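Local coordinates for hypothetical protein SA0798 (Staphylococcus aureus subsp. aureus N315, PDB 1XG8) that is of unknown function but belongs to a family of the thioredoxin clan and has a thioredoxin-like fold, at residues A[29-34]-A[79-84]; A[88-93]-A[101-106]. All coordinates share one frame; numbering follows the deposited sequence.

Contact 1 of 2, residues A[29-34]-A[79-84]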
ATOM      1  N   LYS A  29      -0.491  -0.383 -10.732  1.00 30.30           N
ATOM      2  CA  LYS A  29      -1.072  -1.705 -10.949  1.00 30.65           C
ATOM      3  C   LYS A  29      -0.030  -2.816 -10.833  1.00 30.26           C
ATOM      4  O   LYS A  29      -0.342  -3.909 -10.372  1.00 29.99           O
ATOM      5  CB  LYS A  29      -1.763  -1.771 -12.312  1.00 32.89           C
ATOM      6  CG  LYS A  29      -3.001  -0.880 -12.437  1.00 35.36           C
ATOM      7  CD  LYS A  29      -3.638  -1.028 -13.814  1.00 36.37           C
ATOM      8  CE  LYS A  29      -4.852  -0.132 -13.964  1.00 38.25           C
ATOM      9  NZ  LYS A  29      -5.550  -0.344 -15.273  1.00 39.33           N
ATOM     10  N   ASP A  30       1.206  -2.539 -11.241  1.00 31.05           N
ATOM     11  CA  ASP A  30       2.271  -3.537 -11.138  1.00 32.61           C
ATOM     12  C   ASP A  30       2.466  -3.889  -9.663  1.00 32.71           C
ATOM     13  O   ASP A  30       2.467  -5.068  -9.286  1.00 34.42           O
ATOM     14  CB  ASP A  30       3.602  -3.005 -11.698  1.00 34.35           C
ATOM     15  CG  ASP A  30       3.556  -2.740 -13.198  1.00 36.18           C
ATOM     16  OD1 ASP A  30       2.885  -3.506 -13.925  1.00 37.34           O
ATOM     17  OD2 ASP A  30       4.205  -1.771 -13.651  1.00 37.31           O
ATOM     18  N   ILE A  31       2.645  -2.850  -8.847  1.00 31.46           N
ATOM     19  CA  ILE A  31       2.835  -2.975  -7.404  1.00 29.34           C
ATOM     20  C   ILE A  31       1.658  -3.718  -6.770  1.00 29.46           C
ATOM     21  O   ILE A  31       1.839  -4.610  -5.937  1.00 28.33           O
ATOM     22  CB  ILE A  31       2.958  -1.574  -6.756  1.00 28.41           C
ATOM     23  CG1 ILE A  31       4.260  -0.904  -7.216  1.00 28.24           C
ATOM     24  CG2 ILE A  31       2.865  -1.677  -5.233  1.00 26.36           C
ATOM     25  CD1 ILE A  31       5.543  -1.644  -6.817  1.00 27.17           C
ATOM     26  N   TYR A  32       0.450  -3.345  -7.172  1.00 28.49           N
ATOM     27  CA  TYR A  32      -0.742  -3.977  -6.641  1.00 29.19           C
ATOM     28  C   TYR A  32      -0.765  -5.465  -6.988  1.00 30.28           C
ATOM     29  O   TYR A  32      -1.165  -6.296  -6.182  1.00 30.13           O
ATOM     30  CB  TYR A  32      -1.975  -3.268  -7.192  1.00 29.22           C
ATOM     31  CG  TYR A  32      -3.295  -3.827  -6.716  1.00 29.94           C
ATOM     32  CD1 TYR A  32      -3.955  -4.819  -7.441  1.00 30.24           C
ATOM     33  CD2 TYR A  32      -3.905  -3.339  -5.561  1.00 30.17           C
ATOM     34  CE1 TYR A  32      -5.197  -5.306  -7.036  1.00 31.74           C
ATOM     35  CE2 TYR A  32      -5.148  -3.822  -5.142  1.00 32.00           C
ATOM     36  CZ  TYR A  32      -5.790  -4.800  -5.891  1.00 32.63           C
ATOM     37  OH  TYR A  32      -7.050  -5.225  -5.540  1.00 33.75           O
ATOM     38  N   ASP A  33      -0.324  -5.809  -8.186  1.00 31.38           N
ATOM     39  CA  ASP A  33      -0.308  -7.209  -8.583  1.00 33.49           C
ATOM     40  C   ASP A  33       0.853  -7.958  -7.956  1.00 33.48           C
ATOM     41  O   ASP A  33       0.771  -9.161  -7.727  1.00 35.23           O
ATOM     42  CB  ASP A  33      -0.207  -7.323 -10.097  1.00 35.86           C
ATOM     43  CG  ASP A  33      -1.493  -6.957 -10.786  1.00 38.81           C
ATOM     44  OD1 ASP A  33      -1.468  -6.780 -12.024  1.00 40.79           O
ATOM     45  OD2 ASP A  33      -2.528  -6.857 -10.085  1.00 41.14           O
ATOM     46  N   TRP A  34       1.940  -7.239  -7.697  1.00 32.53           N
ATOM     47  CA  TRP A  34       3.145  -7.810  -7.106  1.00 29.72           C
ATOM     48  C   TRP A  34       2.968  -8.066  -5.618  1.00 28.84           C
ATOM     49  O   TRP A  34       3.344  -9.109  -5.096  1.00 27.86           O
ATOM     50  CB  TRP A  34       4.286  -6.834  -7.331  1.00 27.75           C
ATOM     51  CG  TRP A  34       5.459  -7.005  -6.447  1.00 27.05           C
ATOM     52  CD1 TRP A  34       6.475  -7.904  -6.592  1.00 25.38           C
ATOM     53  CD2 TRP A  34       5.811  -6.173  -5.336  1.00 25.79           C
ATOM     54  NE1 TRP A  34       7.445  -7.672  -5.653  1.00 24.68           N
ATOM     55  CE2 TRP A  34       7.065  -6.614  -4.868  1.00 26.00           C
ATOM     56  CE3 TRP A  34       5.191  -5.090  -4.697  1.00 25.28           C
ATOM     57  CZ2 TRP A  34       7.717  -6.008  -3.787  1.00 25.70           C
ATOM     58  CZ3 TRP A  34       5.837  -4.485  -3.620  1.00 25.21           C
ATOM     59  CH2 TRP A  34       7.088  -4.946  -3.178  1.00 26.56           C
ATOM     60  N   PHE A  79       3.784  10.397  -2.932  1.00 27.22           N
ATOM     61  CA  PHE A  79       3.780   9.946  -4.318  1.00 25.64           C
ATOM     62  C   PHE A  79       2.915   8.702  -4.394  1.00 23.93           C
ATOM     63  O   PHE A  79       2.402   8.219  -3.384  1.00 23.17           O
ATOM     64  CB  PHE A  79       5.193   9.565  -4.781  1.00 26.53           C
ATOM     65  CG  PHE A  79       6.216  10.658  -4.616  1.00 29.66           C
ATOM     66  CD1 PHE A  79       7.575  10.363  -4.693  1.00 31.38           C
ATOM     67  CD2 PHE A  79       5.833  11.974  -4.376  1.00 31.11           C
ATOM     68  CE1 PHE A  79       8.537  11.362  -4.533  1.00 29.69           C
ATOM     69  CE2 PHE A  79       6.787  12.979  -4.213  1.00 32.06           C
ATOM     70  CZ  PHE A  79       8.138  12.671  -4.292  1.00 30.26           C
ATOM     71  N   TYR A  80       2.750   8.182  -5.602  1.00 23.20           N
ATOM     72  CA  TYR A  80       1.993   6.956  -5.784  1.00 21.38           C
ATOM     73  C   TYR A  80       2.761   6.128  -6.818  1.00 20.87           C
ATOM     74  O   TYR A  80       3.489   6.675  -7.648  1.00 19.35           O
ATOM     75  CB  TYR A  80       0.558   7.257  -6.234  1.00 19.98           C
ATOM     76  CG  TYR A  80       0.461   7.844  -7.616  1.00 21.31           C
ATOM     77  CD1 TYR A  80       0.504   7.027  -8.750  1.00 20.74           C
ATOM     78  CD2 TYR A  80       0.347   9.219  -7.796  1.00 22.21           C
ATOM     79  CE1 TYR A  80       0.436   7.565 -10.022  1.00 21.41           C
ATOM     80  CE2 TYR A  80       0.282   9.768  -9.068  1.00 24.46           C
ATOM     81  CZ  TYR A  80       0.326   8.933 -10.175  1.00 23.36           C
ATOM     82  OH  TYR A  80       0.261   9.483 -11.427  1.00 27.63           O
ATOM     83  N   PRO A  81       2.618   4.795  -6.776  1.00 21.06           N
ATOM     84  CA  PRO A  81       1.783   4.047  -5.825  1.00 20.45           C
ATOM     85  C   PRO A  81       2.020   4.345  -4.350  1.00 19.44           C
ATOM     86  O   PRO A  81       3.146   4.573  -3.927  1.00 18.00           O
ATOM     87  CB  PRO A  81       2.102   2.590  -6.159  1.00 21.54           C
ATOM     88  CG  PRO A  81       3.528   2.663  -6.646  1.00 22.29           C
ATOM     89  CD  PRO A  81       3.469   3.874  -7.552  1.00 21.31           C
ATOM     90  N   LEU A  82       0.935   4.361  -3.582  1.00 19.52           N
ATOM     91  CA  LEU A  82       1.013   4.563  -2.142  1.00 19.73           C
ATOM     92  C   LEU A  82       0.418   3.297  -1.536  1.00 17.92           C
ATOM     93  O   LEU A  82      -0.669   2.866  -1.927  1.00 16.68           O
ATOM     94  CB  LEU A  82       0.201   5.783  -1.697  1.00 21.70           C
ATOM     95  CG  LEU A  82       0.034   5.973  -0.177  1.00 24.03           C
ATOM     96  CD1 LEU A  82       1.345   6.373   0.469  1.00 25.58           C
ATOM     97  CD2 LEU A  82      -1.008   7.050   0.076  1.00 26.70           C
ATOM     98  N   ILE A  83       1.146   2.690  -0.607  1.00 15.62           N
ATOM     99  CA  ILE A  83       0.676   1.482   0.043  1.00 14.99           C
ATOM    100  C   ILE A  83       0.318   1.769   1.491  1.00 15.29           C
ATOM    101  O   ILE A  83       1.069   2.444   2.195  1.00 14.49           O
ATOM    102  CB  ILE A  83       1.762   0.371   0.048  1.00 15.73           C
ATOM    103  CG1 ILE A  83       2.185   0.037  -1.382  1.00 15.47           C
ATOM    104  CG2 ILE A  83       1.225  -0.872   0.745  1.00 13.93           C
ATOM    105  CD1 ILE A  83       3.020  -1.222  -1.518  1.00 12.63           C
ATOM    106  N   THR A  84      -0.842   1.287   1.926  1.00 14.85           N
ATOM    107  CA  THR A  84      -1.241   1.445   3.322  1.00 16.17           C
ATOM    108  C   THR A  84      -1.807   0.116   3.786  1.00 16.84           C
ATOM    109  O   THR A  84      -2.396  -0.621   2.997  1.00 17.92           O
ATOM    110  CB  THR A  84      -2.329   2.537   3.556  1.00 15.17           C
ATOM    111  OG1 THR A  84      -3.530   2.170   2.882  1.00 17.21           O
ATOM    112  CG2 THR A  84      -1.854   3.899   3.076  1.00 15.61           C
TER
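The pyrrolidine ring of P81 meets I31 at its CG corner, which lies 3.7 Å from I31 CG1, while the two side chains cross at about a right angle. The indole of W34, one helical turn further on, has the carbonyl oxygen of I31 in plane at its edge and turns the six-membered part of the ring toward the strand; its CZ3 stays 4.8 Å from I83 CD1, a looser approach. On the same helix, the phenol of Y32 has D33 OD2 in plane at its edge and its side chain packs on V12 of strand 8-14. The buried side chain of I31 serves both parts of 79-84, each with a different branch. CG2 stands anti to the backbone N (CG1 at chi1 -67°) and touches I83 CD1 at 3.7 Å, whereas CG1, beside that N, goes to P81. I83, crossing I31 at about a right angle, answers with an extended outer bond, chi2 -168°, which carries CD1 out from the strand to the helix. The peptide bond before P81 is cis, its Y80 CA and P81 CA only 2.9 Å apart. A cis-proline leading into this strand is a hallmark of the thioredoxin fold, and here helix 28-42, the first of that fold, covers it. Y80, just before it, packs on C19 of the loop leading to that helix and hydrogen-bonds through OH to V17 O. The side chain of L82 leaves the strand on the side away from helix 28-42 and packs on F69 and I73 of helix 64-74.

Contact 2 of 2, residues A[88-93]-A[101-106]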
ATOM      1  N   GLU A  88      -2.638   2.590   7.750  1.00 25.45           N
ATOM      2  CA  GLU A  88      -1.372   3.144   8.206  1.00 26.35           C
ATOM      3  C   GLU A  88      -0.426   3.281   7.012  1.00 25.89           C
ATOM      4  O   GLU A  88      -0.384   2.400   6.150  1.00 25.10           O
ATOM      5  CB  GLU A  88      -0.742   2.229   9.255  1.00 28.62           C
ATOM      6  CG  GLU A  88      -1.645   1.914  10.433  1.00 32.83           C
ATOM      7  CD  GLU A  88      -1.008   0.940  11.405  1.00 35.87           C
ATOM      8  OE1 GLU A  88      -0.641  -0.184  10.987  1.00 37.62           O
ATOM      9  OE2 GLU A  88      -0.874   1.301  12.594  1.00 39.06           O
ATOM     10  N   TYR A  89       0.326   4.380   6.964  1.00 24.27           N
ATOM     11  CA  TYR A  89       1.271   4.610   5.878  1.00 24.16           C
ATOM     12  C   TYR A  89       2.391   3.582   5.906  1.00 24.53           C
ATOM     13  O   TYR A  89       3.019   3.363   6.941  1.00 23.38           O
ATOM     14  CB  TYR A  89       1.890   6.001   5.986  1.00 24.56           C
ATOM     15  CG  TYR A  89       3.101   6.193   5.091  1.00 26.32           C
ATOM     16  CD1 TYR A  89       2.968   6.286   3.704  1.00 25.66           C
ATOM     17  CD2 TYR A  89       4.387   6.242   5.633  1.00 26.67           C
ATOM     18  CE1 TYR A  89       4.085   6.421   2.883  1.00 26.25           C
ATOM     19  CE2 TYR A  89       5.506   6.377   4.825  1.00 26.15           C
ATOM     20  CZ  TYR A  89       5.351   6.465   3.455  1.00 27.09           C
ATOM     21  OH  TYR A  89       6.462   6.590   2.667  1.00 25.07           O
ATOM     22  N   VAL A  90       2.640   2.959   4.759  1.00 24.13           N
ATOM     23  CA  VAL A  90       3.705   1.971   4.648  1.00 23.01           C
ATOM     24  C   VAL A  90       4.785   2.425   3.665  1.00 22.45           C
ATOM     25  O   VAL A  90       5.946   2.533   4.036  1.00 23.47           O
ATOM     26  CB  VAL A  90       3.146   0.601   4.211  1.00 22.46           C
ATOM     27  CG1 VAL A  90       4.283  -0.363   3.937  1.00 22.24           C
ATOM     28  CG2 VAL A  90       2.240   0.044   5.299  1.00 20.39           C
ATOM     29  N   ALA A  91       4.398   2.709   2.422  1.00 22.83           N
ATOM     30  CA  ALA A  91       5.353   3.137   1.393  1.00 21.91           C
ATOM     31  C   ALA A  91       4.686   3.900   0.240  1.00 21.35           C
ATOM     32  O   ALA A  91       3.536   3.634  -0.108  1.00 21.58           O
ATOM     33  CB  ALA A  91       6.099   1.906   0.843  1.00 19.62           C
ATOM     34  N   ASP A  92       5.413   4.844  -0.352  1.00 21.12           N
ATOM     35  CA  ASP A  92       4.887   5.628  -1.469  1.00 22.61           C
ATOM     36  C   ASP A  92       5.931   5.906  -2.553  1.00 22.48           C
ATOM     37  O   ASP A  92       7.086   6.187  -2.248  1.00 22.68           O
ATOM     38  CB  ASP A  92       4.298   6.966  -0.968  1.00 22.49           C
ATOM     39  CG  ASP A  92       5.360   7.941  -0.453  1.00 23.44           C
ATOM     40  OD1 ASP A  92       6.109   7.571   0.467  1.00 26.15           O
ATOM     41  OD2 ASP A  92       5.438   9.087  -0.953  1.00 22.89           O
ATOM     42  N   GLY A  93       5.520   5.819  -3.816  1.00 22.46           N
ATOM     43  CA  GLY A  93       6.424   6.099  -4.921  1.00 23.02           C
ATOM     44  C   GLY A  93       7.415   4.991  -5.199  1.00 24.28           C
ATOM     45  O   GLY A  93       7.041   3.931  -5.695  1.00 26.00           O
ATOM     46  N   THR A 101       8.115  -5.739   4.109  1.00 21.89           N
ATOM     47  CA  THR A 101       8.360  -6.803   5.076  1.00 20.96           C
ATOM     48  C   THR A 101       8.711  -6.311   6.475  1.00 20.19           C
ATOM     49  O   THR A 101       8.193  -6.826   7.471  1.00 19.88           O
ATOM     50  CB  THR A 101       9.462  -7.782   4.581  1.00 20.75           C
ATOM     51  OG1 THR A 101      10.677  -7.067   4.322  1.00 20.76           O
ATOM     52  CG2 THR A 101       8.996  -8.494   3.319  1.00 20.22           C
ATOM     53  N   ARG A 102       9.577  -5.313   6.562  1.00 18.30           N
ATOM     54  CA  ARG A 102       9.948  -4.807   7.869  1.00 18.94           C
ATOM     55  C   ARG A 102       8.766  -4.185   8.598  1.00 18.35           C
ATOM     56  O   ARG A 102       8.717  -4.195   9.822  1.00 18.81           O
ATOM     57  CB  ARG A 102      11.099  -3.809   7.744  1.00 19.81           C
ATOM     58  CG  ARG A 102      12.412  -4.478   7.374  1.00 20.12           C
ATOM     59  CD  ARG A 102      13.552  -3.491   7.255  1.00 22.90           C
ATOM     60  NE  ARG A 102      14.790  -4.171   6.879  1.00 27.16           N
ATOM     61  CZ  ARG A 102      15.968  -3.570   6.730  1.00 29.88           C
ATOM     62  NH1 ARG A 102      16.083  -2.262   6.922  1.00 32.15           N
ATOM     63  NH2 ARG A 102      17.038  -4.281   6.395  1.00 30.53           N
ATOM     64  N   PHE A 103       7.814  -3.642   7.851  1.00 19.38           N
ATOM     65  CA  PHE A 103       6.634  -3.036   8.460  1.00 18.44           C
ATOM     66  C   PHE A 103       5.788  -4.133   9.117  1.00 17.62           C
ATOM     67  O   PHE A 103       5.313  -3.978  10.237  1.00 16.87           O
ATOM     68  CB  PHE A 103       5.797  -2.305   7.406  1.00 19.55           C
ATOM     69  CG  PHE A 103       4.583  -1.609   7.967  1.00 20.48           C
ATOM     70  CD1 PHE A 103       4.684  -0.328   8.498  1.00 20.65           C
ATOM     71  CD2 PHE A 103       3.338  -2.246   7.979  1.00 20.74           C
ATOM     72  CE1 PHE A 103       3.558   0.319   9.036  1.00 20.56           C
ATOM     73  CE2 PHE A 103       2.205  -1.609   8.516  1.00 20.86           C
ATOM     74  CZ  PHE A 103       2.317  -0.322   9.045  1.00 20.47           C
ATOM     75  N   ILE A 104       5.602  -5.245   8.415  1.00 18.35           N
ATOM     76  CA  ILE A 104       4.825  -6.358   8.947  1.00 18.52           C
ATOM     77  C   ILE A 104       5.609  -7.094  10.032  1.00 20.85           C
ATOM     78  O   ILE A 104       5.084  -7.344  11.124  1.00 21.87           O
ATOM     79  CB  ILE A 104       4.443  -7.349   7.829  1.00 17.60           C
ATOM     80  CG1 ILE A 104       3.468  -6.678   6.865  1.00 15.68           C
ATOM     81  CG2 ILE A 104       3.809  -8.609   8.422  1.00 15.75           C
ATOM     82  CD1 ILE A 104       3.133  -7.535   5.676  1.00 19.31           C
ATOM     83  N   ASP A 105       6.864  -7.434   9.735  1.00 21.56           N
ATOM     84  CA  ASP A 105       7.719  -8.131  10.700  1.00 22.89           C
ATOM     85  C   ASP A 105       7.754  -7.408  12.034  1.00 23.36           C
ATOM     86  O   ASP A 105       7.672  -8.031  13.093  1.00 23.38           O
ATOM     87  CB  ASP A 105       9.142  -8.250  10.168  1.00 22.78           C
ATOM     88  CG  ASP A 105       9.246  -9.215   9.018  1.00 25.37           C
ATOM     89  OD1 ASP A 105       8.242  -9.909   8.725  1.00 26.38           O
ATOM     90  OD2 ASP A 105      10.336  -9.292   8.412  1.00 27.40           O
ATOM     91  N   GLN A 106       7.885  -6.090  11.972  1.00 22.98           N
ATOM     92  CA  GLN A 106       7.926  -5.274  13.168  1.00 24.55           C
ATOM     93  C   GLN A 106       6.679  -5.526  14.005  1.00 24.91           C
ATOM     94  O   GLN A 106       6.765  -5.607  15.229  1.00 25.59           O
ATOM     95  CB  GLN A 106       8.023  -3.794  12.790  1.00 27.76           C
ATOM     96  CG  GLN A 106       8.160  -2.851  13.968  1.00 31.65           C
ATOM     97  CD  GLN A 106       6.911  -2.803  14.825  1.00 35.12           C
ATOM     98  OE1 GLN A 106       5.790  -2.740  14.308  1.00 38.36           O
ATOM     99  NE2 GLN A 106       7.093  -2.822  16.140  1.00 35.77           N
TER
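V90 and F103 make a CH-pi contact: the methyl CG2 of V90 sits over the centre of the F103 ring, 3.6 Å from its centroid and only 10° off the ring normal. The methyl is therefore about equally close to all six ring atoms, the nearest being F103 CE2 at 3.6 Å from V90 CG2. F103 CG lies anti to the backbone N, which sends the ring out from the helix to meet the strand. V90 belongs to a classic beta bulge, in which V90 and A91 both face I83 of the neighbouring strand. Strand 88-92 is the edge strand of the thioredoxin-like sheet, and the C-terminal helix 97-110 runs back against it; the axes of the segments 88-92 and 101-106 approach to 9.4 Å and run nearly antiparallel, at 154°. Polar atoms meet the ring too. E88 OE1 lies near the ring plane at its edge, 3.5 Å from F103 CZ, with the carboxylate turned 81° from the ring; the same oxygen forms a salt bridge with K107 one turn along the helix, so the lysine probably helps to fix the carboxylate there. Y89 O approaches F103 CE1 obliquely at 3.7 Å.

How the contacts relate
From the N terminus the chain passes through strand 8-14 into helix 28-42, where contact 1 opens; it closes only after strand 48-54 and helix 64-74, when the chain returns to strand 82-85. Contact 2 then opens on the next strand and closes a short loop of seven residues on helix 97-110. The two are in series, neither nested nor crossed. They are joined by the antiparallel pairing of strands 82-85 and 88-92, through probable hydrogen bonds from I83 N to A91 O (2.6 Å) and from G93 N to P81 O (2.7 Å). The first and last helices are thereby tied to adjacent strands of one sheet.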